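Local structure of aminopeptidase C (Lactobacillus rhamnosus, 4K7C) at residues L304-L309 against T379-E384; S319-G322 against D326-L329; N385-K390 against G395-S400. The protein is probably a papain-like cysteine aminopeptidase of the bleomycin hydrolase type, removing residues from the amino ends of peptides. One frame throughout, in Å; residues are numbered along the deposited sequence. Where two conformers were deposited one is given.

Interaction 1: L304-L309 against T379-E384; sequences LAIKQL and TKWKVE
W381 and I306 meet through matching first torsions: each holds its leading carbon anti to its own carbonyl carbon (W381 CG at chi1 -59°, I306 CG1 at chi1 -67°), which sends the indole out from the strand and the isoleucine's ethyl branch out from the helix toward it. The six-membered end of the indole does the touching. W381 CH2 lies 3.6 Å from I306 CG1, and the two side chains cross at about a right angle. I306 CD1 extends the same contact, 4.0 Å from W381 CH2. At the adjacent corner of the ring, A305 CB and L309 CD1 each come to 4.0 Å from W381 CZ3, so that residues one helical turn apart (A305 and L309) converge on a single carbon. No hydrogen bond spans the contact; one aromatic ring bridges the backbones, whose nearest CA atoms, those of I306 and W381, are 9.7 Å apart. The local axes of helix and strand approach to 11.9 Å at 61°, and all four touching residues are buried. On the five-membered ring, W381 NE1 is hydrogen-bonded to D401 OD1, and F404 stacks on the indole. Helix 298-310 therefore packs against strand 377-384 through W381, while L309 also touches V315 of strand 315-319 and W381 rests on V371 of strand 364-374.

Interaction 2: S319-G322 against D326-L329; sequences SDVG and DRQL
R327 reaches back over V321 and G322 from the loop joining strand 325-326 to its antiparallel partner 331-332, a loop that begins with an Asx turn at D326. The contact is made by the arginine side chain against backbone. R327 CD lies 3.8 Å from V321 O, and one face of the guanidinium is laid over G322 CA, which sits 4.0 Å above its plane and toward the rim. A bend at chi3 (-65°) folds the guanidinium over in this way. R327 NH1 also comes to 3.7 Å from G322 O, yet no hydrogen bond crosses between the segments. The polar link is indirect: S325 OG is hydrogen-bonded both to R327 NH1 and to V321 O, so one hydroxyl positions both sides. Further out, the V321 side chain touches H364 and M366, while the R327 side chain touches W387. Behind the arginine, D326 shapes the backbone. Its OD2 lies close to E40 OE2, a pairing of acidic groups that may raise the proton affinity of one of them. D326 OD1 takes two backbone donors: Q328 N at 3.0 Å, nearly in line with the C-O bond, and L329 N at 2.9 Å, an almost straight bond (172°) arriving 56° out of the carboxylate plane.

Interaction 3: N385-K390 against G395-S400; sequences NSWGEK and GYFVAS
N385 sets its amide over one face of the F397 ring, with ND2 3.3 Å above the ring plane and offset toward the rim. The amide stands nearly upright on the ring, the two planes 85° apart. With CG anti to the backbone N (chi1 -151°), the same ND2 also lies over a face of W387, 3.1 Å above that plane, again toward the rim. The two rings, inclined at 84°, touch where W387 CZ3 meets F397 CZ at 3.6 Å, and they form a corner that holds the amide. N385 OD1 accepts from S386 N at 2.8 Å. An alanine in place of F397 would probably strip one wall from the ND2 side, leaving the amide held through OD1. G395 CA is 3.2 Å from G388 O; a CB would clash there and, at these backbone angles, with the preceding carbonyl O as well. N385 N gives a weak hydrogen bond to G395 O at 3.3 Å. A buttressing water accepts from W387 N and donates to G388 O and G395 O. N385 OD1 is also hydrogen-bonded to H364 NE2, and W387 meets the H364 ring. Together with the Asn-Ser-Trp-Gly sequence, this is consistent with the histidine-asparagine site of papain-like cysteine peptidases.

In the fold
Interactions 1 and 3 meet in one sheet, where strands 377-384 and 396-400 are antiparallel neighbours, with V383 O 2.7 Å from F397 N and W381 N 2.8 Å from A399 O, and the contact centres are about 14 Å apart. Interaction 2 lies closer to interaction 3, about 9 Å between centres, and packs on its aromatic corner: R327 O is 3.5 Å from F397 CZ and R327 CB 3.9 Å from W387 CZ3. Interactions 1 and 2 do not touch, their nearest atoms being about 7 Å apart. H364 joins the second and third contacts, meeting V321, N385 and W387, so both border the probable active site, whereas interaction 1 packs a helix on the sheet leading to it.

Interaction 1: L304-L309 against T379-E384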
ATOM      1  N   LEU A 304     -20.985 -40.740  14.242  1.00 19.57           N
ATOM      2  CA  LEU A 304     -22.061 -39.779  14.543  1.00 21.10           C
ATOM      3  C   LEU A 304     -22.013 -38.520  13.752  1.00 22.24           C
ATOM      4  O   LEU A 304     -23.017 -38.066  13.226  1.00 22.88           O
ATOM      5  CB  LEU A 304     -22.060 -39.400  16.029  1.00 20.86           C
ATOM      6  CG  LEU A 304     -22.303 -40.561  17.017  1.00 22.16           C
ATOM      7  CD1 LEU A 304     -22.010 -40.179  18.392  1.00 23.05           C
ATOM      8  CD2 LEU A 304     -23.730 -41.098  16.942  1.00 25.52           C
ATOM      9  N   ALA A 305     -20.798 -37.944  13.599  1.00 20.37           N
ATOM     10  CA  ALA A 305     -20.668 -36.785  12.742  1.00 19.09           C
ATOM     11  C   ALA A 305     -21.083 -37.031  11.322  1.00 20.29           C
ATOM     12  O   ALA A 305     -21.775 -36.198  10.733  1.00 19.24           O
ATOM     13  CB  ALA A 305     -19.240 -36.198  12.800  1.00 18.36           C
ATOM     14  N   ILE A 306     -20.613 -38.147  10.732  1.00 21.15           N
ATOM     15  CA  ILE A 306     -21.019 -38.522   9.405  1.00 19.84           C
ATOM     16  C   ILE A 306     -22.549 -38.725   9.214  1.00 21.26           C
ATOM     17  O   ILE A 306     -23.120 -38.297   8.261  1.00 22.55           O
ATOM     18  CB  ILE A 306     -20.226 -39.783   8.993  1.00 20.92           C
ATOM     19  CG1 ILE A 306     -18.759 -39.432   8.860  1.00 19.15           C
ATOM     20  CG2 ILE A 306     -20.703 -40.336   7.669  1.00 22.33           C
ATOM     21  CD1 ILE A 306     -17.803 -40.642   8.858  1.00 19.86           C
ATOM     22  N   LYS A 307     -23.169 -39.385  10.186  1.00 21.71           N
ATOM     23  CA  LYS A 307     -24.611 -39.605  10.215  1.00 25.83           C
ATOM     24  C   LYS A 307     -25.374 -38.255  10.179  1.00 21.04           C
ATOM     25  O   LYS A 307     -26.297 -38.017   9.358  1.00 22.74           O
ATOM     26  CB  LYS A 307     -24.939 -40.418  11.470  1.00 27.59           C
ATOM     27  CG  LYS A 307     -26.340 -40.949  11.449  1.00 34.74           C
ATOM     28  CD  LYS A 307     -26.581 -41.865  12.637  1.00 41.13           C
ATOM     29  CE  LYS A 307     -27.937 -42.553  12.504  1.00 46.98           C
ATOM     30  NZ  LYS A 307     -28.201 -43.216  13.802  1.00 52.72           N
ATOM     31  N   GLN A 308     -24.921 -37.314  10.976  1.00 21.16           N
ATOM     32  CA  GLN A 308     -25.520 -35.992  11.019  1.00 21.90           C
ATOM     33  C   GLN A 308     -25.324 -35.245   9.666  1.00 21.53           C
ATOM     34  O   GLN A 308     -26.263 -34.655   9.092  1.00 20.42           O
ATOM     35  CB  GLN A 308     -25.002 -35.214  12.253  1.00 20.70           C
ATOM     36  CG  GLN A 308     -25.667 -33.888  12.471  1.00 21.29           C
ATOM     37  CD  GLN A 308     -25.642 -33.416  13.902  1.00 23.16           C
ATOM     38  OE1 GLN A 308     -25.969 -34.171  14.825  1.00 22.77           O
ATOM     39  NE2 GLN A 308     -25.266 -32.148  14.108  1.00 24.60           N
ATOM     40  N   LEU A 309     -24.097 -35.263   9.148  1.00 20.29           N
ATOM     41  CA  LEU A 309     -23.859 -34.712   7.801  1.00 19.44           C
ATOM     42  C   LEU A 309     -24.723 -35.339   6.701  1.00 17.39           C
ATOM     43  O   LEU A 309     -25.265 -34.638   5.850  1.00 21.58           O
ATOM     44  CB  LEU A 309     -22.324 -34.786   7.442  1.00 21.47           C
ATOM     45  CG  LEU A 309     -21.474 -33.873   8.355  1.00 20.47           C
ATOM     46  CD1 LEU A 309     -19.996 -34.167   8.097  1.00 23.00           C
ATOM     47  CD2 LEU A 309     -21.759 -32.380   8.085  1.00 20.48           C
ATOM     48  N   THR A 379     -12.090 -39.415   4.107  1.00 18.84           N
ATOM     49  CA  THR A 379     -10.664 -39.039   3.832  1.00 16.56           C
ATOM     50  C   THR A 379     -10.322 -37.604   4.263  1.00 19.68           C
ATOM     51  O   THR A 379      -9.143 -37.280   4.518  1.00 19.92           O
ATOM     52  CB  THR A 379     -10.385 -39.258   2.327  1.00 18.97           C
ATOM     53  OG1 THR A 379     -11.287 -38.465   1.569  1.00 16.24           O
ATOM     54  CG2 THR A 379     -10.561 -40.722   1.963  1.00 21.43           C
ATOM     55  N   LYS A 380     -11.352 -36.760   4.213  1.00 18.13           N
ATOM     56  CA  LYS A 380     -11.240 -35.347   4.457  1.00 19.40           C
ATOM     57  C   LYS A 380     -12.627 -34.760   4.742  1.00 18.01           C
ATOM     58  O   LYS A 380     -13.619 -35.340   4.377  1.00 19.65           O
ATOM     59  CB  LYS A 380     -10.547 -34.572   3.323  1.00 19.10           C
ATOM     60  CG  LYS A 380     -11.080 -34.798   1.955  1.00 24.08           C
ATOM     61  CD  LYS A 380     -10.117 -34.383   0.849  1.00 26.39           C
ATOM     62  CE  LYS A 380     -10.701 -34.592  -0.544  1.00 29.59           C
ATOM     63  NZ  LYS A 380      -9.610 -34.208  -1.474  1.00 32.28           N
ATOM     64  N   TRP A 381     -12.605 -33.647   5.496  1.00 15.58           N
ATOM     65  CA  TRP A 381     -13.778 -33.019   6.067  1.00 15.61           C
ATOM     66  C   TRP A 381     -13.740 -31.563   5.646  1.00 15.25           C
ATOM     67  O   TRP A 381     -12.662 -30.897   5.622  1.00 19.15           O
ATOM     68  CB  TRP A 381     -13.712 -33.056   7.579  1.00 16.74           C
ATOM     69  CG  TRP A 381     -13.616 -34.460   8.146  1.00 16.99           C
ATOM     70  CD1 TRP A 381     -12.490 -35.205   8.254  1.00 19.25           C
ATOM     71  CD2 TRP A 381     -14.662 -35.196   8.794  1.00 17.42           C
ATOM     72  NE1 TRP A 381     -12.790 -36.462   8.803  1.00 19.05           N
ATOM     73  CE2 TRP A 381     -14.123 -36.462   9.140  1.00 18.09           C
ATOM     74  CE3 TRP A 381     -16.064 -34.960   8.988  1.00 19.02           C
ATOM     75  CZ2 TRP A 381     -14.887 -37.459   9.738  1.00 16.86           C
ATOM     76  CZ3 TRP A 381     -16.803 -35.921   9.635  1.00 19.22           C
ATOM     77  CH2 TRP A 381     -16.228 -37.168   9.979  1.00 18.81           C
ATOM     78  N   LYS A 382     -14.925 -31.045   5.322  1.00 17.93           N
ATOM     79  CA  LYS A 382     -15.082 -29.670   4.931  1.00 18.27           C
ATOM     80  C   LYS A 382     -15.432 -28.828   6.142  1.00 17.16           C
ATOM     81  O   LYS A 382     -16.356 -29.141   6.942  1.00 15.98           O
ATOM     82  CB  LYS A 382     -16.129 -29.493   3.844  1.00 16.21           C
ATOM     83  CG  LYS A 382     -16.356 -28.066   3.393  1.00 18.53           C
ATOM     84  CD  LYS A 382     -17.374 -27.948   2.263  1.00 17.70           C
ATOM     85  CE  LYS A 382     -17.243 -26.570   1.617  1.00 19.24           C
ATOM     86  NZ  LYS A 382     -18.430 -26.179   0.834  1.00 20.95           N
ATOM     87  N   VAL A 383     -14.728 -27.720   6.279  1.00 17.54           N
ATOM     88  CA  VAL A 383     -14.763 -26.941   7.524  1.00 16.55           C
ATOM     89  C   VAL A 383     -15.122 -25.485   7.267  1.00 16.19           C
ATOM     90  O   VAL A 383     -14.402 -24.751   6.550  1.00 16.81           O
ATOM     91  CB  VAL A 383     -13.408 -27.006   8.258  1.00 17.14           C
ATOM     92  CG1 VAL A 383     -13.359 -26.120   9.525  1.00 19.89           C
ATOM     93  CG2 VAL A 383     -13.171 -28.395   8.609  1.00 17.05           C
ATOM     94  N   GLU A 384     -16.217 -25.048   7.845  1.00 16.67           N
ATOM     95  CA  GLU A 384     -16.536 -23.632   7.804  1.00 15.59           C
ATOM     96  C   GLU A 384     -15.828 -22.894   8.889  1.00 18.04           C
ATOM     97  O   GLU A 384     -16.038 -23.149  10.090  1.00 16.66           O
ATOM     98  CB  GLU A 384     -18.081 -23.347   7.909  1.00 16.81           C
ATOM     99  CG  GLU A 384     -18.369 -21.829   7.913  1.00 17.21           C
ATOM    100  CD  GLU A 384     -19.843 -21.517   8.026  1.00 21.44           C
ATOM    101  OE1 GLU A 384     -20.594 -22.470   8.341  1.00 19.75           O
ATOM    102  OE2 GLU A 384     -20.205 -20.334   7.959  1.00 18.73           O
TER

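Interaction 2: S319-G322 against D326-L329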
ATOM      1  N   SER A 319     -11.511 -28.113  18.168  1.00 17.82           N
ATOM      2  CA  SER A 319     -10.217 -28.684  17.746  1.00 18.61           C
ATOM      3  C   SER A 319      -9.035 -27.799  18.189  1.00 18.34           C
ATOM      4  O   SER A 319      -9.198 -26.648  18.657  1.00 17.66           O
ATOM      5  CB  SER A 319     -10.155 -28.880  16.219  1.00 19.09           C
ATOM      6  OG  SER A 319     -10.180 -27.665  15.505  1.00 18.21           O
ATOM      7  N   ASP A 320      -7.830 -28.324  17.997  1.00 18.86           N
ATOM      8  CA  ASP A 320      -6.617 -27.508  18.226  1.00 16.94           C
ATOM      9  C   ASP A 320      -6.131 -27.062  16.864  1.00 18.20           C
ATOM     10  O   ASP A 320      -5.310 -27.720  16.250  1.00 19.30           O
ATOM     11  CB  ASP A 320      -5.582 -28.348  18.956  1.00 18.56           C
ATOM     12  CG  ASP A 320      -4.389 -27.594  19.439  1.00 16.78           C
ATOM     13  OD1 ASP A 320      -4.180 -26.456  19.044  1.00 19.62           O
ATOM     14  OD2 ASP A 320      -3.623 -28.172  20.279  1.00 17.11           O
ATOM     15  N   VAL A 321      -6.626 -25.906  16.391  1.00 16.78           N
ATOM     16  CA  VAL A 321      -6.456 -25.529  15.012  1.00 18.57           C
ATOM     17  C   VAL A 321      -4.998 -25.162  14.685  1.00 20.74           C
ATOM     18  O   VAL A 321      -4.615 -25.280  13.540  1.00 20.10           O
ATOM     19  CB  VAL A 321      -7.369 -24.338  14.692  1.00 21.25           C
ATOM     20  CG1 VAL A 321      -6.872 -23.023  15.347  1.00 24.88           C
ATOM     21  CG2 VAL A 321      -7.600 -24.211  13.212  1.00 21.86           C
ATOM     22  N   GLY A 322      -4.237 -24.774  15.706  1.00 19.45           N
ATOM     23  CA  GLY A 322      -2.803 -24.435  15.562  1.00 21.62           C
ATOM     24  C   GLY A 322      -1.890 -25.607  15.341  1.00 20.01           C
ATOM     25  O   GLY A 322      -0.790 -25.409  14.941  1.00 17.53           O
ATOM     26  N   ASP A 326      -1.835 -25.244   7.973  1.00 16.98           N
ATOM     27  CA  ASP A 326      -1.497 -24.031   7.221  1.00 16.33           C
ATOM     28  C   ASP A 326      -2.815 -23.180   7.264  1.00 18.88           C
ATOM     29  O   ASP A 326      -3.763 -23.465   6.553  1.00 18.26           O
ATOM     30  CB  ASP A 326      -1.118 -24.328   5.779  1.00 17.29           C
ATOM     31  CG  ASP A 326      -0.830 -23.089   4.960  1.00 17.11           C
ATOM     32  OD1 ASP A 326      -1.426 -21.999   5.236  1.00 17.55           O
ATOM     33  OD2 ASP A 326      -0.057 -23.212   3.959  1.00 17.05           O
ATOM     34  N   ARG A 327      -2.773 -22.144   8.083  1.00 18.48           N
ATOM     35  CA  ARG A 327      -3.954 -21.309   8.375  1.00 22.19           C
ATOM     36  C   ARG A 327      -4.242 -20.209   7.387  1.00 22.74           C
ATOM     37  O   ARG A 327      -5.260 -19.512   7.518  1.00 24.09           O
ATOM     38  CB  ARG A 327      -3.838 -20.796   9.819  1.00 21.05           C
ATOM     39  CG  ARG A 327      -3.932 -22.006  10.706  1.00 27.16           C
ATOM     40  CD  ARG A 327      -3.975 -21.755  12.158  1.00 29.39           C
ATOM     41  NE  ARG A 327      -2.781 -21.163  12.732  1.00 36.79           N
ATOM     42  CZ  ARG A 327      -1.559 -21.711  12.798  1.00 40.79           C
ATOM     43  NH1 ARG A 327      -1.193 -22.888  12.219  1.00 33.33           N
ATOM     44  NH2 ARG A 327      -0.650 -21.017  13.467  1.00 43.88           N
ATOM     45  N   GLN A 328      -3.396 -20.091   6.374  1.00 20.95           N
ATOM     46  CA  GLN A 328      -3.656 -19.248   5.249  1.00 18.77           C
ATOM     47  C   GLN A 328      -4.334 -20.017   4.154  1.00 19.75           C
ATOM     48  O   GLN A 328      -5.388 -19.557   3.623  1.00 21.53           O
ATOM     49  CB  GLN A 328      -2.351 -18.494   4.767  1.00 22.20           C
ATOM     50  CG  GLN A 328      -2.593 -17.672   3.505  1.00 22.59           C
ATOM     51  CD  GLN A 328      -3.639 -16.544   3.726  1.00 25.84           C
ATOM     52  OE1 GLN A 328      -4.539 -16.338   2.878  1.00 29.13           O
ATOM     53  NE2 GLN A 328      -3.543 -15.863   4.895  1.00 24.91           N
ATOM     54  N   LEU A 329      -3.778 -21.146   3.752  1.00 15.95           N
ATOM     55  CA  LEU A 329      -4.348 -21.982   2.702  1.00 15.66           C
ATOM     56  C   LEU A 329      -5.559 -22.746   3.251  1.00 16.89           C
ATOM     57  O   LEU A 329      -6.318 -23.248   2.493  1.00 18.25           O
ATOM     58  CB  LEU A 329      -3.356 -22.926   2.111  1.00 19.08           C
ATOM     59  CG  LEU A 329      -2.247 -22.204   1.399  1.00 19.65           C
ATOM     60  CD1 LEU A 329      -1.258 -23.228   0.832  1.00 22.04           C
ATOM     61  CD2 LEU A 329      -2.773 -21.265   0.282  1.00 20.34           C
TER

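Interaction 3: N385-K390 against G395-S400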
ATOM      1  N   ASN A 385     -14.953 -21.953   8.487  1.00 16.50           N
ATOM      2  CA  ASN A 385     -14.242 -21.140   9.459  1.00 17.64           C
ATOM      3  C   ASN A 385     -14.938 -19.796   9.569  1.00 18.51           C
ATOM      4  O   ASN A 385     -15.887 -19.571   8.859  1.00 17.75           O
ATOM      5  CB  ASN A 385     -12.742 -20.972   9.152  1.00 18.94           C
ATOM      6  CG  ASN A 385     -11.879 -20.759  10.421  1.00 20.75           C
ATOM      7  OD1 ASN A 385     -12.348 -20.499  11.528  1.00 19.69           O
ATOM      8  ND2 ASN A 385     -10.569 -20.886  10.239  1.00 22.55           N
ATOM      9  N   SER A 386     -14.515 -18.988  10.540  1.00 17.14           N
ATOM     10  CA  SER A 386     -15.146 -17.680  10.880  1.00 18.55           C
ATOM     11  C   SER A 386     -14.090 -16.571  10.880  1.00 18.50           C
ATOM     12  O   SER A 386     -14.056 -15.655  11.737  1.00 19.25           O
ATOM     13  CB  SER A 386     -15.872 -17.747  12.248  1.00 19.12           C
ATOM     14  OG  SER A 386     -15.042 -18.206  13.311  1.00 19.11           O
ATOM     15  N   TRP A 387     -13.163 -16.673   9.920  1.00 17.54           N
ATOM     16  CA  TRP A 387     -12.084 -15.708   9.771  1.00 18.23           C
ATOM     17  C   TRP A 387     -12.213 -14.898   8.507  1.00 18.83           C
ATOM     18  O   TRP A 387     -11.215 -14.289   8.050  1.00 18.18           O
ATOM     19  CB  TRP A 387     -10.709 -16.431   9.766  1.00 18.01           C
ATOM     20  CG  TRP A 387     -10.363 -17.068  11.035  1.00 18.59           C
ATOM     21  CD1 TRP A 387     -10.974 -16.896  12.284  1.00 20.72           C
ATOM     22  CD2 TRP A 387      -9.291 -18.045  11.246  1.00 18.71           C
ATOM     23  NE1 TRP A 387     -10.327 -17.691  13.200  1.00 19.98           N
ATOM     24  CE2 TRP A 387      -9.331 -18.427  12.594  1.00 21.66           C
ATOM     25  CE3 TRP A 387      -8.330 -18.612  10.408  1.00 19.67           C
ATOM     26  CZ2 TRP A 387      -8.408 -19.313  13.151  1.00 21.88           C
ATOM     27  CZ3 TRP A 387      -7.416 -19.571  10.945  1.00 19.96           C
ATOM     28  CH2 TRP A 387      -7.489 -19.931  12.297  1.00 23.50           C
ATOM     29  N   GLY A 388     -13.405 -14.914   7.905  1.00 18.60           N
ATOM     30  CA  GLY A 388     -13.714 -14.231   6.642  1.00 16.11           C
ATOM     31  C   GLY A 388     -13.160 -15.004   5.447  1.00 19.16           C
ATOM     32  O   GLY A 388     -12.552 -16.117   5.560  1.00 17.41           O
ATOM     33  N   GLU A 389     -13.314 -14.387   4.307  1.00 18.63           N
ATOM     34  CA  GLU A 389     -13.136 -15.083   2.993  0.50 20.03           C
ATOM     35  C   GLU A 389     -11.729 -15.095   2.429  1.00 22.13           C
ATOM     36  O   GLU A 389     -11.495 -15.775   1.418  1.00 23.20           O
ATOM     37  CB  GLU A 389     -14.009 -14.459   1.905  0.50 19.93           C
ATOM     38  CG  GLU A 389     -15.473 -14.565   2.148  0.50 20.50           C
ATOM     39  CD  GLU A 389     -16.318 -14.140   0.967  0.50 23.32           C
ATOM     40  OE1 GLU A 389     -15.961 -13.101   0.297  0.50 25.90           O
ATOM     41  OE2 GLU A 389     -17.361 -14.826   0.752  0.50 19.42           O
ATOM     42  N   LYS A 390     -10.806 -14.381   3.052  1.00 22.81           N
ATOM     43  CA  LYS A 390      -9.464 -14.306   2.491  1.00 26.86           C
ATOM     44  C   LYS A 390      -8.464 -15.335   2.998  1.00 26.28           C
ATOM     45  O   LYS A 390      -7.251 -15.185   2.721  1.00 25.23           O
ATOM     46  CB  LYS A 390      -8.924 -12.915   2.725  1.00 29.85           C
ATOM     47  CG  LYS A 390      -9.756 -11.876   1.957  1.00 34.00           C
ATOM     48  CD  LYS A 390      -9.266 -10.482   2.310  1.00 44.30           C
ATOM     49  CE  LYS A 390      -9.787  -9.502   1.253  1.00 54.13           C
ATOM     50  NZ  LYS A 390      -9.748  -8.100   1.761  1.00 60.59           N
ATOM     51  N   GLY A 395     -12.927 -18.829   2.713  1.00 16.09           N
ATOM     52  CA  GLY A 395     -13.100 -18.980   4.168  1.00 14.80           C
ATOM     53  C   GLY A 395     -13.399 -20.375   4.722  1.00 13.83           C
ATOM     54  O   GLY A 395     -13.462 -20.550   5.893  1.00 17.64           O
ATOM     55  N   TYR A 396     -13.455 -21.358   3.833  1.00 14.52           N
ATOM     56  CA  TYR A 396     -13.578 -22.757   4.194  1.00 14.80           C
ATOM     57  C   TYR A 396     -12.220 -23.469   4.220  1.00 17.13           C
ATOM     58  O   TYR A 396     -11.317 -23.222   3.375  1.00 17.65           O
ATOM     59  CB  TYR A 396     -14.504 -23.462   3.221  1.00 15.24           C
ATOM     60  CG  TYR A 396     -15.986 -23.082   3.395  1.00 16.84           C
ATOM     61  CD1 TYR A 396     -16.788 -23.854   4.201  1.00 15.84           C
ATOM     62  CD2 TYR A 396     -16.539 -21.905   2.821  1.00 17.98           C
ATOM     63  CE1 TYR A 396     -18.113 -23.515   4.406  1.00 16.09           C
ATOM     64  CE2 TYR A 396     -17.819 -21.549   3.014  1.00 17.51           C
ATOM     65  CZ  TYR A 396     -18.645 -22.356   3.801  1.00 16.75           C
ATOM     66  OH  TYR A 396     -19.970 -21.979   3.998  1.00 19.54           O
ATOM     67  N   PHE A 397     -12.087 -24.330   5.204  1.00 15.54           N
ATOM     68  CA  PHE A 397     -10.846 -25.082   5.460  1.00 15.30           C
ATOM     69  C   PHE A 397     -11.144 -26.562   5.074  1.00 17.20           C
ATOM     70  O   PHE A 397     -12.308 -26.918   4.824  1.00 15.53           O
ATOM     71  CB  PHE A 397     -10.460 -24.935   6.916  1.00 15.68           C
ATOM     72  CG  PHE A 397      -9.639 -23.705   7.259  1.00 16.09           C
ATOM     73  CD1 PHE A 397      -9.817 -22.519   6.639  1.00 16.51           C
ATOM     74  CD2 PHE A 397      -8.754 -23.764   8.321  1.00 17.09           C
ATOM     75  CE1 PHE A 397      -9.069 -21.398   6.983  1.00 17.34           C
ATOM     76  CE2 PHE A 397      -8.003 -22.677   8.652  1.00 18.83           C
ATOM     77  CZ  PHE A 397      -8.159 -21.497   7.970  1.00 16.95           C
ATOM     78  N   VAL A 398     -10.098 -27.384   5.036  1.00 17.19           N
ATOM     79  CA  VAL A 398     -10.225 -28.799   4.777  1.00 16.02           C
ATOM     80  C   VAL A 398      -9.352 -29.499   5.806  1.00 18.84           C
ATOM     81  O   VAL A 398      -8.184 -29.051   6.075  1.00 16.89           O
ATOM     82  CB  VAL A 398      -9.914 -29.147   3.344  1.00 18.17           C
ATOM     83  CG1 VAL A 398      -8.586 -28.548   2.929  1.00 21.66           C
ATOM     84  CG2 VAL A 398      -9.908 -30.663   3.158  1.00 20.77           C
ATOM     85  N   ALA A 399      -9.874 -30.593   6.425  1.00 14.44           N
ATOM     86  CA  ALA A 399      -9.144 -31.306   7.466  1.00 15.49           C
ATOM     87  C   ALA A 399      -9.042 -32.747   7.020  1.00 16.24           C
ATOM     88  O   ALA A 399     -10.075 -33.336   6.586  1.00 16.30           O
ATOM     89  CB  ALA A 399      -9.857 -31.283   8.789  1.00 18.30           C
ATOM     90  N   SER A 400      -7.824 -33.301   7.046  1.00 16.03           N
ATOM     91  CA  SER A 400      -7.655 -34.680   6.682  1.00 15.14           C
ATOM     92  C   SER A 400      -8.264 -35.556   7.809  1.00 16.24           C
ATOM     93  O   SER A 400      -8.380 -35.141   8.967  1.00 16.31           O
ATOM     94  CB  SER A 400      -6.155 -35.084   6.451  1.00 16.23           C
ATOM     95  OG  SER A 400      -5.442 -35.090   7.663  1.00 15.36           O
TER
HETATM   96  O   HOH W   1     -12.962 -18.125   7.422  1.00 19.74           O